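Local atomic coordinates of penicillin-binding protein PbpB (Mycobacterium tuberculosis, PDB entry 6KGW), a protein that builds cross-linked peptidoglycan for the cell wall from lipid intermediates and binds penicillins at its transpeptidase domain. Residues A218-A223 / M514-A519; F265-V270 / L386-L391; G477-I482 / V493-F498. All coordinates share one frame; numbering follows the deposited sequence.

Overall arrangement
All three contacts lie in the penicillin-binding transpeptidase domain, around the antiparallel sheet whose strand order is 233-238, 221-227, 509-516, 493-502, 473-483, 488-490. Contact 1 joins the second strand of that order to the third, contact 3 the fourth to the fifth, and their centres are about 9 Å apart. Contact 2 is a loop pairing that packs against the sheet, its centre about 9 Å from that of contact 3 and about 13 Å from that of contact 1. Along the chain contact 1 encloses the other two, and contact 2 closes before contact 3 opens. Contacts 2 and 3 both touch the ring-opened ampicillin bonded to Ser269, so nucleophile loop and strand 473-483 line the site.

Contact 1: A218-A223 / M514-A519; sequences AHNVSA and MLDNPA
Val221 and Leu515 face each other across an antiparallel ladder that brings strand 221-227 beside strand 509-516, the closure expected of the penicillin-recognising fold. Val221 and Leu515 form a non-hydrogen-bonded pair, and Ser222 and Met514 the adjacent hydrogen-bonded pair. In the latter Ser222 N donates to Met514 O (3.0 Å) and Met514 N to Ser222 O, while Met514 O also takes a bond from a water that reaches Ser222 OG at 3.0 Å. On the opposite face Val221 and Leu515 run alongside each other, CG2 of Val221 lying 3.9 Å from CG of Leu515, and Val221 continues onto Val209 and Lys213 of helix 199-216.

At the end of the strand, where Asp516 N donates to Asn220 O, the Asp516 side chain can be followed outward. Its CB leans over the backbone of Asn220, 3.6 Å from Asn220 N. With CG anti to the Asp516 backbone N (chi1 -178°), the carboxylate is carried in beside His219 and Asn220, where CG sits 3.8 Å from His219 CB. OD2 lies beside the nearly coplanar Asn220 amide (planes 17° apart). It also comes to 3.4 Å from His219 CB and stands at the edge of the imidazole, whose plane is 85° from that of the carboxylate. OD1 takes a hydrogen bond from Gln481 NE2, tying the strand end to strand 473-483. Ala218 closes the contact with its CB 4.1 Å from Pro518 CB, and His219 N donates to Asp516 O at 2.8 Å.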
loop_
_atom_site.group_PDB
_atom_site.type_symbol
_atom_site.label_atom_id
_atom_site.label_comp_id
_atom_site.label_asym_id
_atom_site.label_seq_id
_atom_site.Cartn_x
_atom_site.Cartn_y
_atom_site.Cartn_z
ATOM N N ALA A 218 12.066 13.117 3.580
ATOM C CA ALA A 218 11.769 11.906 4.338
ATOM C C ALA A 218 12.989 10.988 4.407
ATOM O O ALA A 218 13.879 11.028 3.556
ATOM C CB ALA A 218 10.587 11.165 3.699
ATOM N N HIS A 219 13.027 10.156 5.443
ATOM C CA HIS A 219 14.069 9.141 5.536
ATOM C C HIS A 219 13.865 8.053 4.486
ATOM O O HIS A 219 14.835 7.498 3.958
ATOM C CB HIS A 219 14.083 8.518 6.931
ATOM C CG HIS A 219 14.785 9.334 7.975
ATOM N ND1 HIS A 219 14.586 9.131 9.328
ATOM C CD2 HIS A 219 15.708 10.323 7.872
ATOM C CE1 HIS A 219 15.343 9.972 10.010
ATOM N NE2 HIS A 219 16.036 10.704 9.152
ATOM N N ASN A 220 12.610 7.710 4.200
ATOM C CA ASN A 220 12.248 6.731 3.180
ATOM C C ASN A 220 10.916 7.144 2.590
ATOM O O ASN A 220 10.178 7.945 3.171
ATOM C CB ASN A 220 12.074 5.300 3.712
ATOM C CG ASN A 220 12.928 5.001 4.889
ATOM O OD1 ASN A 220 12.519 5.209 6.024
ATOM N ND2 ASN A 220 14.123 4.465 4.637
ATOM N N VAL A 221 10.599 6.552 1.450
ATOM C CA VAL A 221 9.322 6.757 0.782
ATOM C C VAL A 221 9.010 5.451 0.068
ATOM O O VAL A 221 9.891 4.857 -0.562
ATOM C CB VAL A 221 9.368 7.971 -0.192
ATOM C CG1 VAL A 221 8.133 8.020 -1.097
ATOM C CG2 VAL A 221 9.476 9.296 0.568
ATOM N N SER A 222 7.768 4.977 0.189
ATOM C CA SER A 222 7.389 3.783 -0.547
ATOM C C SER A 222 5.954 3.927 -1.039
ATOM O O SER A 222 5.201 4.789 -0.586
ATOM C CB SER A 222 7.583 2.516 0.300
ATOM O OG SER A 222 7.009 2.659 1.586
ATOM N N ALA A 223 5.599 3.076 -2.000
ATOM C CA ALA A 223 4.342 3.198 -2.724
ATOM C C ALA A 223 3.996 1.861 -3.363
ATOM O O ALA A 223 4.868 1.142 -3.870
ATOM C CB ALA A 223 4.385 4.292 -3.804
ATOM N N MET A 514 3.572 5.689 1.836
ATOM C CA MET A 514 4.072 6.124 3.138
ATOM C C MET A 514 5.364 6.927 3.004
ATOM O O MET A 514 6.271 6.551 2.259
ATOM C CB MET A 514 4.282 4.949 4.108
ATOM C CG MET A 514 4.790 5.390 5.478
ATOM S SD MET A 514 6.593 5.496 5.627
ATOM C CE MET A 514 7.064 3.795 5.935
ATOM N N LEU A 515 5.432 8.033 3.747
ATOM C CA LEU A 515 6.623 8.869 3.866
ATOM C C LEU A 515 7.131 8.769 5.295
ATOM O O LEU A 515 6.383 9.047 6.239
ATOM C CB LEU A 515 6.307 10.330 3.534
ATOM C CG LEU A 515 6.201 10.827 2.090
ATOM C CD1 LEU A 515 5.334 9.940 1.262
ATOM C CD2 LEU A 515 5.641 12.242 2.077
ATOM N N ASP A 516 8.391 8.367 5.454
ATOM C CA ASP A 516 9.012 8.309 6.769
ATOM C C ASP A 516 9.517 9.696 7.155
ATOM O O ASP A 516 10.626 10.091 6.790
ATOM C CB ASP A 516 10.143 7.288 6.791
ATOM C CG ASP A 516 10.785 7.174 8.168
ATOM O OD1 ASP A 516 10.287 7.819 9.119
ATOM O OD2 ASP A 516 11.783 6.448 8.311
ATOM N N ASN A 517 8.705 10.424 7.926
ATOM C CA ASN A 517 9.045 11.686 8.580
ATOM C C ASN A 517 9.581 12.755 7.631
ATOM O O ASN A 517 10.738 13.182 7.759
ATOM C CB ASN A 517 10.065 11.464 9.691
ATOM C CG ASN A 517 10.054 12.605 10.709
ATOM O OD1 ASN A 517 8.986 13.040 11.173
ATOM N ND2 ASN A 517 11.233 13.107 11.042
ATOM N N PRO A 518 8.778 13.230 6.690
ATOM C CA PRO A 518 9.232 14.319 5.822
ATOM C C PRO A 518 9.237 15.665 6.544
ATOM O O PRO A 518 8.443 15.924 7.458
ATOM C CB PRO A 518 8.192 14.309 4.697
ATOM C CG PRO A 518 6.935 13.897 5.389
ATOM C CD PRO A 518 7.381 12.849 6.409
ATOM N N ALA A 519 10.150 16.534 6.106
ATOM C CA ALA A 519 10.102 17.941 6.495
ATOM C C ALA A 519 9.135 18.753 5.636
ATOM O O ALA A 519 8.787 19.877 6.011
ATOM C CB ALA A 519 11.498 18.561 6.412
HETATM O O HOH W 1 8.432 4.612 3.357
#

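Contact 2: F265-V270 / L386-L391; sequences FEPGSV and LSMTLL. With AIX ((2R,4S)-2-[(1R)-1-{[(2R)-2-amino-2-phenylacetyl]amino}-2-oxoethyl]-5,5-dimethyl-1,3-thiazolidine-4-carboxylic acid), chain E.
Phe265 has its CG turned between the backbone N and the carbonyl carbon (chi1 46°), which folds the ring back so that Met388 O lies over its centre, 3.5 Å above the plane. Met388 makes the same first turn (chi1 59°) and bends again at chi3 (72°), laying its methyl across Pro267, with CE 3.5 Å from CG of that ring. The two backbones are held by a single antiparallel bridge in the loop leading to the nucleophile of the SxxK-type active site: Phe265 N donates to Met388 O and Met388 N to Phe265 O, both at 2.9 Å. Leu386 supports Pro267 from a crossing direction, its CD2 3.8 Å from Pro267 CD. The Glu266 carboxylate instead turns to Tyr489 OH and Gly385 N, which bond its OE1. Phe265 also meets the ring of Trp495, joining the loop to the sheet.

Beyond Gly268 the chain enters the 3-10 turn of Ser269, the residue assigned by similarity as acyl-ester nucleophile. Here it carries ring-opened ampicillin: Ser269 N gives a weak bond to ligand O4, and Ser269 OG is joined to ligand C15 at 1.5 Å.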
loop_
_atom_site.group_PDB
_atom_site.type_symbol
_atom_site.label_atom_id
_atom_site.label_comp_id
_atom_site.label_asym_id
_atom_site.label_seq_id
_atom_site.Cartn_x
_atom_site.Cartn_y
_atom_site.Cartn_z
ATOM N N PHE A 265 4.709 -0.247 10.112
ATOM C CA PHE A 265 4.682 1.028 10.802
ATOM C C PHE A 265 3.316 1.151 11.444
ATOM O O PHE A 265 2.387 0.424 11.088
ATOM C CB PHE A 265 4.909 2.199 9.834
ATOM C CG PHE A 265 4.089 2.096 8.582
ATOM C CD1 PHE A 265 2.811 2.635 8.517
ATOM C CD2 PHE A 265 4.588 1.427 7.458
ATOM C CE1 PHE A 265 2.039 2.527 7.346
ATOM C CE2 PHE A 265 3.829 1.319 6.298
ATOM C CZ PHE A 265 2.555 1.860 6.240
ATOM N N GLU A 266 3.177 2.098 12.372
ATOM C CA GLU A 266 1.830 2.374 12.865
ATOM C C GLU A 266 1.125 3.271 11.858
ATOM O O GLU A 266 1.708 4.258 11.410
ATOM C CB GLU A 266 1.846 3.034 14.245
ATOM C CG GLU A 266 2.477 2.201 15.338
ATOM C CD GLU A 266 2.098 2.689 16.730
ATOM O OE1 GLU A 266 0.981 3.213 16.904
ATOM O OE2 GLU A 266 2.916 2.557 17.658
ATOM N N PRO A 267 -0.104 2.943 11.458
ATOM C CA PRO A 267 -0.727 3.649 10.329
ATOM C C PRO A 267 -1.369 4.988 10.683
ATOM O O PRO A 267 -1.604 5.797 9.774
ATOM C CB PRO A 267 -1.785 2.651 9.859
ATOM C CG PRO A 267 -2.209 1.982 11.183
ATOM C CD PRO A 267 -0.926 1.823 11.948
ATOM N N GLY A 268 -1.671 5.251 11.952
ATOM C CA GLY A 268 -2.436 6.448 12.263
ATOM C C GLY A 268 -3.748 6.477 11.501
ATOM O O GLY A 268 -4.396 5.449 11.288
ATOM N N SER A 269 -4.097 7.659 11.001
ATOM C CA SER A 269 -5.439 7.931 10.500
ATOM C C SER A 269 -5.836 7.191 9.217
ATOM O O SER A 269 -7.041 7.124 8.922
ATOM C CB SER A 269 -5.586 9.425 10.280
ATOM O OG SER A 269 -5.806 10.008 11.528
ATOM N N VAL A 270 -4.900 6.645 8.431
ATOM C CA VAL A 270 -5.396 5.826 7.321
ATOM C C VAL A 270 -6.160 4.622 7.837
ATOM O O VAL A 270 -7.025 4.096 7.135
ATOM C CB VAL A 270 -4.301 5.342 6.350
ATOM C CG1 VAL A 270 -3.893 6.463 5.450
ATOM C CG2 VAL A 270 -3.121 4.737 7.123
ATOM N N LEU A 386 -0.987 -0.577 16.865
ATOM C CA LEU A 386 -0.910 -1.688 15.937
ATOM C C LEU A 386 -0.026 -1.227 14.794
ATOM O O LEU A 386 0.147 -0.023 14.568
ATOM C CB LEU A 386 -2.287 -2.112 15.405
ATOM C CG LEU A 386 -2.877 -1.321 14.221
ATOM C CD1 LEU A 386 -4.181 -1.930 13.757
ATOM C CD2 LEU A 386 -3.078 0.161 14.534
ATOM N N SER A 387 0.545 -2.189 14.081
ATOM C CA SER A 387 1.411 -1.877 12.966
ATOM C C SER A 387 1.020 -2.717 11.760
ATOM O O SER A 387 0.476 -3.818 11.893
ATOM C CB SER A 387 2.882 -2.103 13.323
ATOM O OG SER A 387 3.101 -3.462 13.640
ATOM N N MET A 388 1.311 -2.184 10.577
ATOM C CA MET A 388 1.005 -2.888 9.347
ATOM C C MET A 388 2.012 -2.479 8.290
ATOM O O MET A 388 2.677 -1.446 8.395
ATOM C CB MET A 388 -0.402 -2.579 8.852
ATOM C CG MET A 388 -0.586 -1.095 8.605
ATOM S SD MET A 388 -2.190 -0.622 7.962
ATOM C CE MET A 388 -3.176 -0.866 9.422
ATOM N N THR A 389 2.113 -3.314 7.271
ATOM C CA THR A 389 2.945 -3.021 6.134
ATOM C C THR A 389 2.182 -2.142 5.149
ATOM O O THR A 389 0.948 -2.049 5.183
ATOM C CB THR A 389 3.377 -4.315 5.456
ATOM O OG1 THR A 389 2.254 -4.864 4.757
ATOM C CG2 THR A 389 3.843 -5.298 6.503
ATOM N N LEU A 390 2.938 -1.508 4.251
ATOM C CA LEU A 390 2.317 -0.716 3.200
ATOM C C LEU A 390 1.383 -1.571 2.359
ATOM O O LEU A 390 0.316 -1.111 1.934
ATOM C CB LEU A 390 3.395 -0.070 2.323
ATOM C CG LEU A 390 2.882 0.936 1.285
ATOM C CD1 LEU A 390 2.061 2.034 1.926
ATOM C CD2 LEU A 390 4.043 1.534 0.500
ATOM N N LEU A 391 1.760 -2.831 2.127
ATOM C CA LEU A 391 0.944 -3.709 1.300
ATOM C C LEU A 391 -0.371 -4.041 1.996
ATOM O O LEU A 391 -1.444 -3.975 1.377
ATOM C CB LEU A 391 1.738 -4.976 0.939
ATOM C CG LEU A 391 0.959 -5.991 0.080
ATOM C CD1 LEU A 391 0.645 -5.442 -1.289
ATOM C CD2 LEU A 391 1.704 -7.302 -0.053
HETATM C C8 AIX E . 0.378 15.442 14.110
HETATM C C5 AIX E . -1.205 13.913 15.094
HETATM C C6 AIX E . -4.336 14.928 11.161
HETATM N N1 AIX E . -3.348 12.058 13.722
HETATM C C2 AIX E . -4.171 13.556 8.984
HETATM N N3 AIX E . -5.173 12.620 11.001
HETATM C C4 AIX E . -1.646 12.493 15.401
HETATM C C1 AIX E . -5.423 15.789 10.518
HETATM C C3 AIX E . -3.121 12.256 15.029
HETATM C C7 AIX E . -0.011 14.150 14.427
HETATM C C9 AIX E . -0.420 16.511 14.455
HETATM C C10 AIX E . -1.604 16.289 15.126
HETATM C C11 AIX E . -1.992 14.999 15.449
HETATM C C12 AIX E . -4.135 13.529 10.504
HETATM C C13 AIX E . -5.411 12.800 12.415
HETATM C C14 AIX E . -4.636 11.657 13.156
HETATM C C15 AIX E . -4.516 10.498 12.103
HETATM C C16 AIX E . -3.007 15.679 11.214
HETATM N N2 AIX E . -1.354 12.132 16.801
HETATM O O1 AIX E . -5.304 13.117 8.538
HETATM O O2 AIX E . -3.250 13.943 8.269
HETATM O O3 AIX E . -3.999 12.238 15.888
HETATM O O4 AIX E . -3.561 10.394 11.380
HETATM S S1 AIX E . -4.848 14.490 12.876
#

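Contact 3: G477-I482 / V493-F498; sequences GTAQQI and VYWITF. With AIX ((2R,4S)-2-[(1R)-1-{[(2R)-2-amino-2-phenylacetyl]amino}-2-oxoethyl]-5,5-dimethyl-1,3-thiazolidine-4-carboxylic acid), chain E.
Trp495 and Gln481 stack side chain on ring: Gln481 CG sits over the centre of the six-membered ring, 3.5 Å above its plane, and the glutamine amide lies only 17° from parallel to the indole. Ala479 CB and Ile482 CD1 meet that indole at its edge. On the other side of the sheet Tyr494 has Thr478 CG2 over one face, 3.6 Å above the plane and displaced toward the rim, while Ala479 O and Gln480 CG stand at its edge. CE1 of Tyr494 also comes to 3.5 Å from C7 in the phenyl group of the ampicillin acyl adduct.

Between these layers the antiparallel strands 473-483 and 493-502 are laced by backbone bonds. Ala479 N donates to Trp495 O, Trp495 N to Ala479 O, and Thr497 N to Gly477 O (3.2 Å). Gln481 N continues the lacing to Val493 O, and Gln481 NE2 adds a weak bond to Tyr494 O alongside its stronger partner Asp516. Gly477 lets Thr497 CG2 come in to 3.3 Å from its CA. It follows Lys475 and Thr476, giving the KTG-type sequence of this enzyme class on the strand that lines the site.

Thr478 supplies most of the contact's grip on the ligand: its N donates to O4 at 2.8 Å, almost straight at 166°, and its OG1 donates to carboxylate O2 at 3.0 Å. Ligand N1 returns a weak bond to Thr478 O, and ligand N2 one to Gln480 OE1. Together with the weaker bond from Ser269 N, the Thr478 N bond to O4 is consistent with the oxyanion hole of this enzyme class, an arrangement that would polarise the acyl carbonyl.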
loop_
_atom_site.group_PDB
_atom_site.type_symbol
_atom_site.label_atom_id
_atom_site.label_comp_id
_atom_site.label_asym_id
_atom_site.label_seq_id
_atom_site.Cartn_x
_atom_site.Cartn_y
_atom_site.Cartn_z
ATOM N N GLY A 477 -3.054 10.133 6.646
ATOM C CA GLY A 477 -2.686 9.771 8.004
ATOM C C GLY A 477 -1.410 10.436 8.464
ATOM O O GLY A 477 -0.515 10.735 7.670
ATOM N N THR A 478 -1.321 10.637 9.777
ATOM C CA THR A 478 -0.140 11.191 10.445
ATOM C C THR A 478 -0.037 10.440 11.772
ATOM O O THR A 478 -0.735 10.772 12.735
ATOM C CB THR A 478 -0.253 12.701 10.675
ATOM O OG1 THR A 478 -0.585 13.368 9.454
ATOM C CG2 THR A 478 1.053 13.276 11.197
ATOM N N ALA A 479 0.830 9.439 11.822
ATOM C CA ALA A 479 1.013 8.611 13.002
ATOM C C ALA A 479 2.332 8.952 13.679
ATOM O O ALA A 479 3.341 9.187 13.009
ATOM C CB ALA A 479 0.983 7.131 12.636
ATOM N N GLN A 480 2.331 8.973 15.009
ATOM C CA GLN A 480 3.557 9.276 15.731
ATOM C C GLN A 480 4.435 8.035 15.839
ATOM O O GLN A 480 3.948 6.928 16.067
ATOM C CB GLN A 480 3.232 9.828 17.109
ATOM C CG GLN A 480 2.540 11.177 17.066
ATOM C CD GLN A 480 2.051 11.591 18.437
ATOM O OE1 GLN A 480 0.885 11.361 18.799
ATOM N NE2 GLN A 480 2.944 12.187 19.220
ATOM N N GLN A 481 5.734 8.219 15.629
ATOM C CA GLN A 481 6.671 7.114 15.741
ATOM C C GLN A 481 7.150 6.985 17.186
ATOM O O GLN A 481 7.111 7.935 17.967
ATOM C CB GLN A 481 7.870 7.312 14.808
ATOM C CG GLN A 481 7.538 7.564 13.350
ATOM C CD GLN A 481 8.760 7.432 12.468
ATOM O OE1 GLN A 481 9.811 7.001 12.924
ATOM N NE2 GLN A 481 8.635 7.809 11.209
ATOM N N ILE A 482 7.612 5.796 17.533
ATOM C CA ILE A 482 8.063 5.505 18.890
ATOM C C ILE A 482 9.514 5.934 19.052
ATOM O O ILE A 482 10.360 5.597 18.217
ATOM C CB ILE A 482 7.916 4.012 19.218
ATOM C CG1 ILE A 482 6.445 3.609 19.260
ATOM C CG2 ILE A 482 8.650 3.706 20.513
ATOM C CD1 ILE A 482 5.885 3.227 17.901
ATOM N N VAL A 493 7.879 13.348 15.226
ATOM C CA VAL A 493 8.390 12.393 14.243
ATOM C C VAL A 493 7.227 11.522 13.795
ATOM O O VAL A 493 6.604 10.839 14.618
ATOM C CB VAL A 493 9.529 11.531 14.804
ATOM C CG1 VAL A 493 10.070 10.611 13.715
ATOM C CG2 VAL A 493 10.640 12.404 15.381
ATOM N N TYR A 494 6.939 11.527 12.492
ATOM C CA TYR A 494 5.715 10.909 12.001
ATOM C C TYR A 494 5.976 9.964 10.840
ATOM O O TYR A 494 6.944 10.110 10.089
ATOM C CB TYR A 494 4.693 11.967 11.563
ATOM C CG TYR A 494 4.425 13.037 12.607
ATOM C CD1 TYR A 494 3.678 12.756 13.746
ATOM C CD2 TYR A 494 4.908 14.329 12.448
ATOM C CE1 TYR A 494 3.417 13.735 14.694
ATOM C CE2 TYR A 494 4.658 15.316 13.392
ATOM C CZ TYR A 494 3.912 15.009 14.518
ATOM O OH TYR A 494 3.653 15.979 15.473
ATOM N N TRP A 495 5.103 8.975 10.715
ATOM C CA TRP A 495 4.861 8.315 9.443
ATOM C C TRP A 495 3.715 9.058 8.779
ATOM O O TRP A 495 2.632 9.147 9.354
ATOM C CB TRP A 495 4.493 6.846 9.625
ATOM C CG TRP A 495 5.593 5.973 10.115
ATOM C CD1 TRP A 495 6.734 5.621 9.443
ATOM C CD2 TRP A 495 5.635 5.285 11.362
ATOM N NE1 TRP A 495 7.499 4.777 10.214
ATOM C CE2 TRP A 495 6.838 4.549 11.393
ATOM C CE3 TRP A 495 4.771 5.223 12.463
ATOM C CZ2 TRP A 495 7.196 3.767 12.477
ATOM C CZ3 TRP A 495 5.127 4.456 13.527
ATOM C CH2 TRP A 495 6.334 3.736 13.537
ATOM N N ILE A 496 3.964 9.646 7.608
ATOM C CA ILE A 496 2.896 10.203 6.787
ATOM C C ILE A 496 2.434 9.124 5.826
ATOM O O ILE A 496 3.226 8.301 5.346
ATOM C CB ILE A 496 3.361 11.463 6.036
ATOM C CG1 ILE A 496 3.946 12.479 7.023
ATOM C CG2 ILE A 496 2.202 12.051 5.242
ATOM C CD1 ILE A 496 3.131 12.664 8.287
ATOM N N THR A 497 1.150 9.121 5.531
ATOM C CA THR A 497 0.563 7.981 4.857
ATOM C C THR A 497 -0.641 8.479 4.074
ATOM O O THR A 497 -1.345 9.381 4.538
ATOM C CB THR A 497 0.242 6.915 5.925
ATOM O OG1 THR A 497 0.096 5.627 5.346
ATOM C CG2 THR A 497 -0.958 7.270 6.729
ATOM N N PHE A 498 -0.791 7.992 2.835
ATOM C CA PHE A 498 -1.988 8.233 2.039
ATOM C C PHE A 498 -2.385 6.934 1.357
ATOM O O PHE A 498 -1.525 6.125 0.991
ATOM C CB PHE A 498 -1.801 9.340 0.979
ATOM C CG PHE A 498 -3.119 9.907 0.443
ATOM C CD1 PHE A 498 -3.799 9.285 -0.595
ATOM C CD2 PHE A 498 -3.679 11.050 0.999
ATOM C CE1 PHE A 498 -4.992 9.793 -1.077
ATOM C CE2 PHE A 498 -4.883 11.558 0.530
ATOM C CZ PHE A 498 -5.531 10.926 -0.513
HETATM C C8 AIX E . 0.378 15.442 14.110
HETATM C C5 AIX E . -1.205 13.913 15.094
HETATM C C6 AIX E . -4.336 14.928 11.161
HETATM N N1 AIX E . -3.348 12.058 13.722
HETATM C C2 AIX E . -4.171 13.556 8.984
HETATM N N3 AIX E . -5.173 12.620 11.001
HETATM C C4 AIX E . -1.646 12.493 15.401
HETATM C C1 AIX E . -5.423 15.789 10.518
HETATM C C3 AIX E . -3.121 12.256 15.029
HETATM C C7 AIX E . -0.011 14.150 14.427
HETATM C C9 AIX E . -0.420 16.511 14.455
HETATM C C10 AIX E . -1.604 16.289 15.126
HETATM C C11 AIX E . -1.992 14.999 15.449
HETATM C C12 AIX E . -4.135 13.529 10.504
HETATM C C13 AIX E . -5.411 12.800 12.415
HETATM C C14 AIX E . -4.636 11.657 13.156
HETATM C C15 AIX E . -4.516 10.498 12.103
HETATM C C16 AIX E . -3.007 15.679 11.214
HETATM N N2 AIX E . -1.354 12.132 16.801
HETATM O O1 AIX E . -5.304 13.117 8.538
HETATM O O2 AIX E . -3.250 13.943 8.269
HETATM O O3 AIX E . -3.999 12.238 15.888
HETATM O O4 AIX E . -3.561 10.394 11.380
HETATM S S1 AIX E . -4.848 14.490 12.876
#